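Local coordinates for protein HAT1-interacting factor 1 (Saccharomyces cerevisiae, PDB 4NQ0) that chaperones histones H3 and H4 as a component of the nuclear HAT-B acetyltransferase complex, acting in chromatin assembly and telomere silencing, at residues E62-F67 against S192-Y197; K36-A41 against V71-V76; D201-A206 against G243-E248. One frame throughout, in Å; residues are numbered along the deposited sequence.

Contact 1: residues E62-F67 against S192-Y197; sequences ELFTIF and SGFHIY
Phe194 and Tyr197 bring two aromatic rings against Phe64 and Phe67 of helix 61-77, in the all-helical TPR fold of this NASP-family chaperone. Residues 192-197 belong to the linker that runs on from the predicted start of TPR 1 toward helix 202-218, and a short 3-10 turn at 194-197 sets its aromatic side chains on the helix. Gly193, with positive phi, bends the chain just before that turn, and its carbonyl receives the N-H of Ile196. Phe194 comes next. Its CE1 meets CE1 of Phe64 at 3.7 Å, with the Phe64 atom at the edge of the Phe194 ring and the two planes inclined at 67°, an oblique aromatic pair. The backbone takes part as well: Phe194 O lies 3.6 Å from Phe67 CZ, at the edge of the Phe67 ring and near its plane. Helix 38-51 closes in on the same cluster, with Leu49 touching both Phe64 and Phe194, while Asp50 accepts a hydrogen bond from the Phe194 backbone N. Ile196 then lays CG2 over the centre of the Tyr197 ring, 3.7 Å above its plane. Tyr197 ends the segment, turning a ring edge to the face of Phe67 in an offset edge-to-face pair with planes at 87° and centroids 5.8 Å apart. On the helix side, Phe67 has CG anti to its own backbone N (chi1 -162°), which carries the ring out to the turn. The phenol oxygen of Tyr197 is hydrogen-bonded to Asp208 and Gln212 of helix 202-218 and to Arg190, so the ring is tethered at its far end. At its near end, Tyr197 CB sits 3.8 Å from Phe67 CZ.

Contact 2: residues K36-A41 against V71-V76; sequences KKFLEA and VYNMEV
Asn73 lays its side chain flat over the ring of Phe38. Its CB stands 3.5 Å from the ring centroid and only 4° off the normal, a CH-pi contact centred on the face, and all six ring carbons lie at nearly the same distance from it. The amide carries on over the same face: Asn73 CG is 3.7 Å from Phe38 CZ, and the amide and ring planes are 9° apart, so the two flat groups are stacked. Beside this pair, Met74 reaches across to the next residue of the partner helix. Its CG meets Phe38 CB. SD rests 3.8 Å from the backbone CA of Leu39. The bend at chi3 (60°) brings CE to Leu39 CD1. No hydrogen bond crosses between the segments; the contact is held by dispersion and ring-face packing. The two segments come from helices 38-51 and 61-77, which are joined by a short connection and pack as neighbours in the helical array of the TPR fold; here the first turn of one meets the later turns of the other. What sets Phe38 in place is the junction just before it. Lys36, with its positive phi, leaves helix 14-34 through a Schellman motif, Lys37 takes the N-cap position, and the Lys36 carbonyl oxygen sits 3.5 Å above the ring plane, offset toward the rim on the face opposite Asn73. Leu33 of helix 14-34 also touches the Phe38 side chain. Around Asn73, the amide nitrogen makes a weak hydrogen bond back to the carbonyl of Gln69, one turn earlier in its helix. Farther out, Phe198 of the loop before helix 202-218 packs on both Leu39 and Met74.

Contact 3: residues D201-A206 against G243-E248; sequences DLYENA and GDIERE
Apolar contact between Ala206 and Ile245 forms the buried part of this interface: Ala206 CB meets Ile245 CD1 at 3.7 Å. The other branch of the isoleucine, CG2, turns to Tyr203, where it lies 4.0 Å from ring atom CD1 and as far from the backbone O. Ile245 can serve both because CG1 is anti to its carbonyl carbon (chi1 -67°), which splits its branches between the two residues.

Toward the solvent the contact is mixed. The phenol oxygen of Tyr203 packs on the aliphatic part of Glu248, with OH 3.4 Å from CG, and the ring and carboxylate planes are inclined at 40°. This is van der Waals contact, and no hydrogen bond crosses between the segments. An alanine in place of Tyr203 would probably open a gap beside Ile245 CG2 and take away the phenol on which Glu248 CG packs.

Polar bonding stays off the interface. Asp201, at the N-cap of helix 202-218, accepts the N-H of Glu204 at its OD1 over 2.7 Å, from above the carboxylate plane, a capping bond at the start of the helix, while on the other helix Glu246 is held by Arg254 and His258.

The short segments run nearly antiparallel, at 163°, with axes 10.0 Å apart, and bring predicted TPR 1 against predicted TPR 2. Helix 61-77 flanks them through Glu75 on Tyr203 and Tyr72 on Glu248, and beyond Glu246 and Arg247 lies helix 252-266.

Overall arrangement
None of the three contacts has a hydrogen bond between its segments, but they differ in burial and in the groups that meet. Contact 1 is wholly buried and aromatic, contact 2 lies at the surface and mixes an amide-ring stack with methionine packing, and contact 3 grades from a buried aliphatic pair to an exposed glutamate. Contacts 1 and 2 share helix 61-77 and have centres about 12 Å apart, whereas contact 3 joins the next two helices of the array. The backbone of Tyr197 touches both of the other contacts, packing on Val71 and probably bonding to Asn205. Between contacts 2 and 3, Glu75 meets Leu202 and Tyr203, so helix 61-77 packs directly on helix 202-218.

Contact 1: residues E62-F67 against S192-Y197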
loop_
_atom_site.group_PDB
_atom_site.type_symbol
_atom_site.label_atom_id
_atom_site.label_comp_id
_atom_site.label_asym_id
_atom_site.label_seq_id
_atom_site.Cartn_x
_atom_site.Cartn_y
_atom_site.Cartn_z
ATOM N N GLU A 62 -3.706 12.485 2.754
ATOM C CA GLU A 62 -3.195 12.070 4.065
ATOM C C GLU A 62 -4.276 11.867 5.122
ATOM O O GLU A 62 -4.095 11.061 6.024
ATOM C CB GLU A 62 -2.193 13.081 4.599
ATOM C CG GLU A 62 -0.949 13.223 3.782
ATOM C CD GLU A 62 0.205 12.510 4.416
ATOM O OE1 GLU A 62 1.014 13.198 5.082
ATOM O OE2 GLU A 62 0.283 11.260 4.281
ATOM N N LEU A 63 -5.391 12.597 5.030
ATOM C CA LEU A 63 -6.508 12.374 5.941
ATOM C C LEU A 63 -7.025 10.945 5.814
ATOM O O LEU A 63 -7.368 10.313 6.808
ATOM C CB LEU A 63 -7.648 13.365 5.696
ATOM C CG LEU A 63 -7.359 14.816 6.113
ATOM C CD1 LEU A 63 -8.362 15.752 5.497
ATOM C CD2 LEU A 63 -7.342 14.970 7.626
ATOM N N PHE A 64 -7.060 10.440 4.586
ATOM C CA PHE A 64 -7.516 9.078 4.331
ATOM C C PHE A 64 -6.466 8.047 4.728
ATOM O O PHE A 64 -6.782 7.037 5.371
ATOM C CB PHE A 64 -7.925 8.946 2.857
ATOM C CG PHE A 64 -9.195 9.683 2.520
ATOM C CD1 PHE A 64 -10.420 9.030 2.566
ATOM C CD2 PHE A 64 -9.170 11.032 2.178
ATOM C CE1 PHE A 64 -11.604 9.705 2.263
ATOM C CE2 PHE A 64 -10.346 11.708 1.884
ATOM C CZ PHE A 64 -11.557 11.049 1.920
ATOM N N THR A 65 -5.204 8.319 4.405
ATOM C CA THR A 65 -4.135 7.344 4.688
ATOM C C THR A 65 -3.827 7.213 6.178
ATOM O O THR A 65 -3.675 6.096 6.692
ATOM C CB THR A 65 -2.855 7.645 3.893
ATOM O OG1 THR A 65 -2.294 8.893 4.319
ATOM C CG2 THR A 65 -3.174 7.708 2.403
ATOM N N ILE A 66 -3.775 8.339 6.881
ATOM C CA ILE A 66 -3.640 8.322 8.341
ATOM C C ILE A 66 -4.843 7.635 8.991
ATOM O O ILE A 66 -4.676 6.778 9.866
ATOM C CB ILE A 66 -3.453 9.749 8.911
ATOM C CG1 ILE A 66 -2.126 10.339 8.414
ATOM C CG2 ILE A 66 -3.472 9.730 10.434
ATOM C CD1 ILE A 66 -2.044 11.824 8.539
ATOM N N PHE A 67 -6.051 7.988 8.541
ATOM C CA PHE A 67 -7.287 7.386 9.052
ATOM C C PHE A 67 -7.214 5.861 8.876
ATOM O O PHE A 67 -7.509 5.101 9.804
ATOM C CB PHE A 67 -8.492 7.976 8.293
ATOM C CG PHE A 67 -9.859 7.788 8.956
ATOM C CD1 PHE A 67 -10.078 6.918 10.025
ATOM C CD2 PHE A 67 -10.953 8.469 8.437
ATOM C CE1 PHE A 67 -11.355 6.768 10.565
ATOM C CE2 PHE A 67 -12.226 8.325 8.974
ATOM C CZ PHE A 67 -12.424 7.477 10.038
ATOM N N SER A 192 -19.499 12.608 3.388
ATOM C CA SER A 192 -19.950 12.673 4.774
ATOM C C SER A 192 -20.197 11.293 5.361
ATOM O O SER A 192 -20.107 10.277 4.665
ATOM C CB SER A 192 -21.213 13.552 4.885
ATOM O OG SER A 192 -22.291 13.020 4.132
ATOM N N GLY A 193 -20.485 11.259 6.657
ATOM C CA GLY A 193 -20.721 10.003 7.368
ATOM C C GLY A 193 -19.476 9.172 7.625
ATOM O O GLY A 193 -19.551 7.945 7.685
ATOM N N PHE A 194 -18.337 9.834 7.823
ATOM C CA PHE A 194 -17.059 9.140 8.073
ATOM C C PHE A 194 -16.982 8.365 9.386
ATOM O O PHE A 194 -16.043 7.605 9.585
ATOM C CB PHE A 194 -15.877 10.109 7.981
ATOM C CG PHE A 194 -15.590 10.570 6.582
ATOM C CD1 PHE A 194 -14.694 9.879 5.783
ATOM C CD2 PHE A 194 -16.238 11.674 6.056
ATOM C CE1 PHE A 194 -14.434 10.287 4.501
ATOM C CE2 PHE A 194 -15.973 12.100 4.758
ATOM C CZ PHE A 194 -15.070 11.400 3.983
ATOM N N HIS A 195 -17.963 8.555 10.270
ATOM C CA HIS A 195 -18.079 7.745 11.474
ATOM C C HIS A 195 -18.307 6.263 11.139
ATOM O O HIS A 195 -18.087 5.399 11.978
ATOM C CB HIS A 195 -19.219 8.258 12.375
ATOM C CG HIS A 195 -20.586 7.778 11.970
ATOM N ND1 HIS A 195 -21.430 8.509 11.157
ATOM C CD2 HIS A 195 -21.249 6.634 12.267
ATOM C CE1 HIS A 195 -22.556 7.835 10.973
ATOM N NE2 HIS A 195 -22.469 6.690 11.631
ATOM N N ILE A 196 -18.771 5.984 9.921
ATOM C CA ILE A 196 -19.012 4.611 9.451
ATOM C C ILE A 196 -17.758 3.733 9.532
ATOM O O ILE A 196 -17.866 2.520 9.708
ATOM C CB ILE A 196 -19.563 4.603 7.988
ATOM C CG1 ILE A 196 -20.128 3.224 7.622
ATOM C CG2 ILE A 196 -18.484 5.009 6.993
ATOM N N TYR A 197 -16.579 4.348 9.440
ATOM C CA TYR A 197 -15.311 3.606 9.434
ATOM C C TYR A 197 -14.835 3.152 10.819
ATOM O O TYR A 197 -13.811 2.469 10.933
ATOM C CB TYR A 197 -14.227 4.415 8.713
ATOM C CG TYR A 197 -14.573 4.694 7.259
ATOM C CD1 TYR A 197 -14.744 3.653 6.359
ATOM C CD2 TYR A 197 -14.729 5.987 6.791
ATOM C CE1 TYR A 197 -15.082 3.888 5.036
ATOM C CE2 TYR A 197 -15.056 6.238 5.466
ATOM C CZ TYR A 197 -15.222 5.187 4.593
ATOM O OH TYR A 197 -15.546 5.410 3.280
#

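Contact 2: residues K36-A41 against V71-V76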
loop_
_atom_site.group_PDB
_atom_site.type_symbol
_atom_site.label_atom_id
_atom_site.label_comp_id
_atom_site.label_asym_id
_atom_site.label_seq_id
_atom_site.Cartn_x
_atom_site.Cartn_y
_atom_site.Cartn_z
ATOM N N LYS A 36 1.353 6.548 18.475
ATOM C CA LYS A 36 0.561 5.316 18.627
ATOM C C LYS A 36 -0.808 5.564 19.283
ATOM O O LYS A 36 -1.396 4.650 19.860
ATOM C CB LYS A 36 1.316 4.221 19.414
ATOM C CG LYS A 36 2.822 4.075 19.130
ATOM C CD LYS A 36 3.112 3.719 17.683
ATOM N N LYS A 37 -1.320 6.789 19.185
ATOM C CA LYS A 37 -2.651 7.104 19.706
ATOM C C LYS A 37 -3.663 6.972 18.569
ATOM O O LYS A 37 -4.087 7.960 17.959
ATOM C CB LYS A 37 -2.667 8.504 20.316
ATOM C CG LYS A 37 -1.925 8.601 21.636
ATOM C CD LYS A 37 -1.563 10.053 21.957
ATOM C CE LYS A 37 -1.353 10.274 23.449
ATOM N NZ LYS A 37 -0.886 11.666 23.716
ATOM N N PHE A 38 -4.054 5.728 18.312
ATOM C CA PHE A 38 -4.726 5.346 17.065
ATOM C C PHE A 38 -6.180 5.788 16.977
ATOM O O PHE A 38 -6.607 6.314 15.954
ATOM C CB PHE A 38 -4.659 3.835 16.883
ATOM C CG PHE A 38 -3.259 3.296 16.794
ATOM C CD1 PHE A 38 -2.372 3.787 15.842
ATOM C CD2 PHE A 38 -2.832 2.286 17.645
ATOM C CE1 PHE A 38 -1.077 3.291 15.747
ATOM C CE2 PHE A 38 -1.535 1.785 17.555
ATOM C CZ PHE A 38 -0.660 2.291 16.599
ATOM N N LEU A 39 -6.943 5.545 18.032
ATOM C CA LEU A 39 -8.321 6.002 18.087
ATOM C C LEU A 39 -8.348 7.520 17.920
ATOM O O LEU A 39 -9.184 8.060 17.195
ATOM C CB LEU A 39 -8.968 5.588 19.407
ATOM C CG LEU A 39 -10.381 6.096 19.711
ATOM C CD1 LEU A 39 -11.379 5.637 18.657
ATOM C CD2 LEU A 39 -10.807 5.643 21.105
ATOM N N GLU A 40 -7.397 8.186 18.565
ATOM C CA GLU A 40 -7.333 9.634 18.591
ATOM C C GLU A 40 -6.946 10.234 17.229
ATOM O O GLU A 40 -7.502 11.247 16.821
ATOM C CB GLU A 40 -6.362 10.094 19.677
ATOM C CG GLU A 40 -6.809 9.757 21.116
ATOM C CD GLU A 40 -6.295 8.401 21.647
ATOM O OE1 GLU A 40 -5.818 7.540 20.853
ATOM O OE2 GLU A 40 -6.378 8.198 22.884
ATOM N N ALA A 41 -5.997 9.604 16.538
ATOM C CA ALA A 41 -5.607 10.021 15.178
ATOM C C ALA A 41 -6.756 9.787 14.193
ATOM O O ALA A 41 -7.039 10.633 13.347
ATOM C CB ALA A 41 -4.352 9.281 14.728
ATOM N N VAL A 71 -7.109 3.056 11.961
ATOM C CA VAL A 71 -8.160 2.071 12.150
ATOM C C VAL A 71 -7.625 0.644 11.982
ATOM O O VAL A 71 -8.031 -0.263 12.701
ATOM C CB VAL A 71 -9.345 2.345 11.199
ATOM C CG1 VAL A 71 -10.374 1.256 11.304
ATOM C CG2 VAL A 71 -9.972 3.701 11.525
ATOM N N TYR A 72 -6.703 0.450 11.047
ATOM C CA TYR A 72 -6.041 -0.845 10.902
ATOM C C TYR A 72 -5.378 -1.254 12.219
ATOM O O TYR A 72 -5.600 -2.355 12.723
ATOM C CB TYR A 72 -5.001 -0.796 9.771
ATOM C CG TYR A 72 -4.042 -1.970 9.745
ATOM C CD1 TYR A 72 -4.513 -3.275 9.686
ATOM C CD2 TYR A 72 -2.663 -1.771 9.760
ATOM C CE1 TYR A 72 -3.636 -4.354 9.651
ATOM C CE2 TYR A 72 -1.782 -2.840 9.725
ATOM C CZ TYR A 72 -2.275 -4.130 9.669
ATOM O OH TYR A 72 -1.405 -5.198 9.639
ATOM N N ASN A 73 -4.578 -0.352 12.776
ATOM C CA ASN A 73 -3.862 -0.628 14.024
ATOM C C ASN A 73 -4.760 -0.829 15.243
ATOM O O ASN A 73 -4.364 -1.506 16.196
ATOM C CB ASN A 73 -2.826 0.459 14.291
ATOM C CG ASN A 73 -1.492 0.140 13.665
ATOM O OD1 ASN A 73 -0.826 -0.808 14.079
ATOM N ND2 ASN A 73 -1.092 0.920 12.660
ATOM N N MET A 74 -5.955 -0.240 15.207
ATOM C CA MET A 74 -6.968 -0.468 16.232
ATOM C C MET A 74 -7.420 -1.921 16.201
ATOM O O MET A 74 -7.632 -2.536 17.250
ATOM C CB MET A 74 -8.189 0.447 16.027
ATOM C CG MET A 74 -8.024 1.880 16.529
ATOM S SD MET A 74 -9.337 2.992 15.944
ATOM C CE MET A 74 -10.797 2.211 16.640
ATOM N N GLU A 75 -7.583 -2.467 14.998
ATOM C CA GLU A 75 -8.039 -3.844 14.848
ATOM C C GLU A 75 -6.940 -4.815 15.269
ATOM O O GLU A 75 -7.214 -5.796 15.963
ATOM C CB GLU A 75 -8.481 -4.116 13.408
ATOM C CG GLU A 75 -9.125 -5.489 13.187
ATOM C CD GLU A 75 -10.356 -5.734 14.055
ATOM O OE1 GLU A 75 -11.132 -4.788 14.306
ATOM O OE2 GLU A 75 -10.553 -6.890 14.481
ATOM N N VAL A 76 -5.703 -4.536 14.855
ATOM C CA VAL A 76 -4.549 -5.328 15.277
ATOM C C VAL A 76 -4.531 -5.420 16.804
ATOM O O VAL A 76 -4.477 -6.518 17.363
ATOM C CB VAL A 76 -3.209 -4.734 14.760
ATOM C CG1 VAL A 76 -2.024 -5.369 15.469
ATOM C CG2 VAL A 76 -3.081 -4.922 13.256
#

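Contact 3: residues D201-A206 against G243-E248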
loop_
_atom_site.group_PDB
_atom_site.type_symbol
_atom_site.label_atom_id
_atom_site.label_comp_id
_atom_site.label_asym_id
_atom_site.label_seq_id
_atom_site.Cartn_x
_atom_site.Cartn_y
_atom_site.Cartn_z
ATOM N N ASP A 201 -16.465 -3.966 10.053
ATOM C CA ASP A 201 -15.173 -4.562 9.745
ATOM C C ASP A 201 -14.144 -3.464 9.499
ATOM O O ASP A 201 -14.178 -2.794 8.473
ATOM C CB ASP A 201 -15.316 -5.472 8.520
ATOM C CG ASP A 201 -14.052 -6.228 8.203
ATOM O OD1 ASP A 201 -12.975 -5.604 8.138
ATOM O OD2 ASP A 201 -14.136 -7.457 8.003
ATOM N N LEU A 202 -13.226 -3.301 10.448
ATOM C CA LEU A 202 -12.221 -2.241 10.400
ATOM C C LEU A 202 -11.191 -2.457 9.283
ATOM O O LEU A 202 -10.745 -1.494 8.660
ATOM C CB LEU A 202 -11.523 -2.101 11.757
ATOM C CG LEU A 202 -12.429 -1.673 12.926
ATOM C CD1 LEU A 202 -11.675 -1.671 14.237
ATOM C CD2 LEU A 202 -13.038 -0.303 12.664
ATOM N N TYR A 203 -10.818 -3.709 9.031
ATOM C CA TYR A 203 -9.949 -4.023 7.890
ATOM C C TYR A 203 -10.589 -3.528 6.595
ATOM O O TYR A 203 -9.954 -2.822 5.809
ATOM C CB TYR A 203 -9.672 -5.534 7.783
ATOM C CG TYR A 203 -8.826 -6.122 8.897
ATOM C CD1 TYR A 203 -7.664 -5.488 9.324
ATOM C CD2 TYR A 203 -9.174 -7.325 9.507
ATOM C CE1 TYR A 203 -6.874 -6.031 10.340
ATOM C CE2 TYR A 203 -8.393 -7.873 10.525
ATOM C CZ TYR A 203 -7.244 -7.222 10.929
ATOM O OH TYR A 203 -6.464 -7.743 11.932
ATOM N N GLU A 204 -11.853 -3.885 6.394
ATOM C CA GLU A 204 -12.595 -3.461 5.226
ATOM C C GLU A 204 -12.615 -1.941 5.158
ATOM O O GLU A 204 -12.383 -1.353 4.100
ATOM C CB GLU A 204 -14.023 -4.010 5.284
ATOM C CG GLU A 204 -14.898 -3.657 4.077
ATOM C CD GLU A 204 -16.363 -4.041 4.250
ATOM O OE1 GLU A 204 -16.798 -4.336 5.384
ATOM O OE2 GLU A 204 -17.092 -4.040 3.242
ATOM N N ASN A 205 -12.887 -1.315 6.303
ATOM C CA ASN A 205 -12.941 0.150 6.406
ATOM C C ASN A 205 -11.633 0.816 5.995
ATOM O O ASN A 205 -11.630 1.753 5.201
ATOM C CB ASN A 205 -13.322 0.566 7.829
ATOM C CG ASN A 205 -14.730 0.108 8.221
ATOM O OD1 ASN A 205 -15.501 -0.367 7.386
ATOM N ND2 ASN A 205 -15.059 0.245 9.493
ATOM N N ALA A 206 -10.525 0.324 6.535
ATOM C CA ALA A 206 -9.199 0.874 6.214
ATOM C C ALA A 206 -8.914 0.798 4.704
ATOM O O ALA A 206 -8.430 1.762 4.089
ATOM C CB ALA A 206 -8.142 0.142 6.991
ATOM N N GLY A 243 -1.775 -3.928 0.818
ATOM C CA GLY A 243 -1.280 -5.291 0.891
ATOM C C GLY A 243 -1.089 -5.769 2.315
ATOM O O GLY A 243 -1.528 -6.867 2.670
ATOM N N ASP A 244 -0.441 -4.944 3.136
ATOM C CA ASP A 244 -0.201 -5.290 4.538
ATOM C C ASP A 244 -1.514 -5.600 5.237
ATOM O O ASP A 244 -1.635 -6.613 5.916
ATOM C CB ASP A 244 0.497 -4.153 5.281
ATOM C CG ASP A 244 1.934 -3.924 4.829
ATOM O OD1 ASP A 244 2.465 -2.851 5.181
ATOM O OD2 ASP A 244 2.542 -4.795 4.153
ATOM N N ILE A 245 -2.507 -4.737 5.060
ATOM C CA ILE A 245 -3.822 -4.946 5.690
ATOM C C ILE A 245 -4.481 -6.238 5.198
ATOM O O ILE A 245 -4.976 -7.043 5.991
ATOM C CB ILE A 245 -4.770 -3.766 5.419
ATOM C CG1 ILE A 245 -4.270 -2.504 6.120
ATOM C CG2 ILE A 245 -6.198 -4.093 5.892
ATOM C CD1 ILE A 245 -4.977 -1.235 5.677
ATOM N N GLU A 246 -4.474 -6.439 3.886
ATOM C CA GLU A 246 -5.072 -7.638 3.303
ATOM C C GLU A 246 -4.355 -8.896 3.787
ATOM O O GLU A 246 -4.999 -9.886 4.090
ATOM C CB GLU A 246 -5.072 -7.553 1.776
ATOM C CG GLU A 246 -6.013 -6.488 1.246
ATOM C CD GLU A 246 -5.801 -6.157 -0.213
ATOM O OE1 GLU A 246 -4.638 -6.164 -0.689
ATOM O OE2 GLU A 246 -6.811 -5.880 -0.891
ATOM N N ARG A 247 -3.031 -8.842 3.877
ATOM C CA ARG A 247 -2.247 -9.936 4.459
ATOM C C ARG A 247 -2.686 -10.221 5.902
ATOM O O ARG A 247 -2.957 -11.368 6.271
ATOM C CB ARG A 247 -0.750 -9.602 4.422
ATOM C CG ARG A 247 0.162 -10.760 4.817
ATOM C CD ARG A 247 1.637 -10.408 4.724
ATOM N NE ARG A 247 1.992 -9.232 5.527
ATOM C CZ ARG A 247 3.239 -8.827 5.775
ATOM N NH1 ARG A 247 3.439 -7.735 6.511
ATOM N NH2 ARG A 247 4.286 -9.505 5.309
ATOM N N GLU A 248 -2.777 -9.170 6.706
ATOM C CA GLU A 248 -3.255 -9.305 8.079
ATOM C C GLU A 248 -4.662 -9.901 8.121
ATOM O O GLU A 248 -4.977 -10.694 9.008
ATOM C CB GLU A 248 -3.244 -7.949 8.795
ATOM C CG GLU A 248 -3.497 -8.032 10.300
ATOM C CD GLU A 248 -2.419 -8.808 11.032
ATOM O OE1 GLU A 248 -1.229 -8.671 10.668
ATOM O OE2 GLU A 248 -2.764 -9.557 11.978
#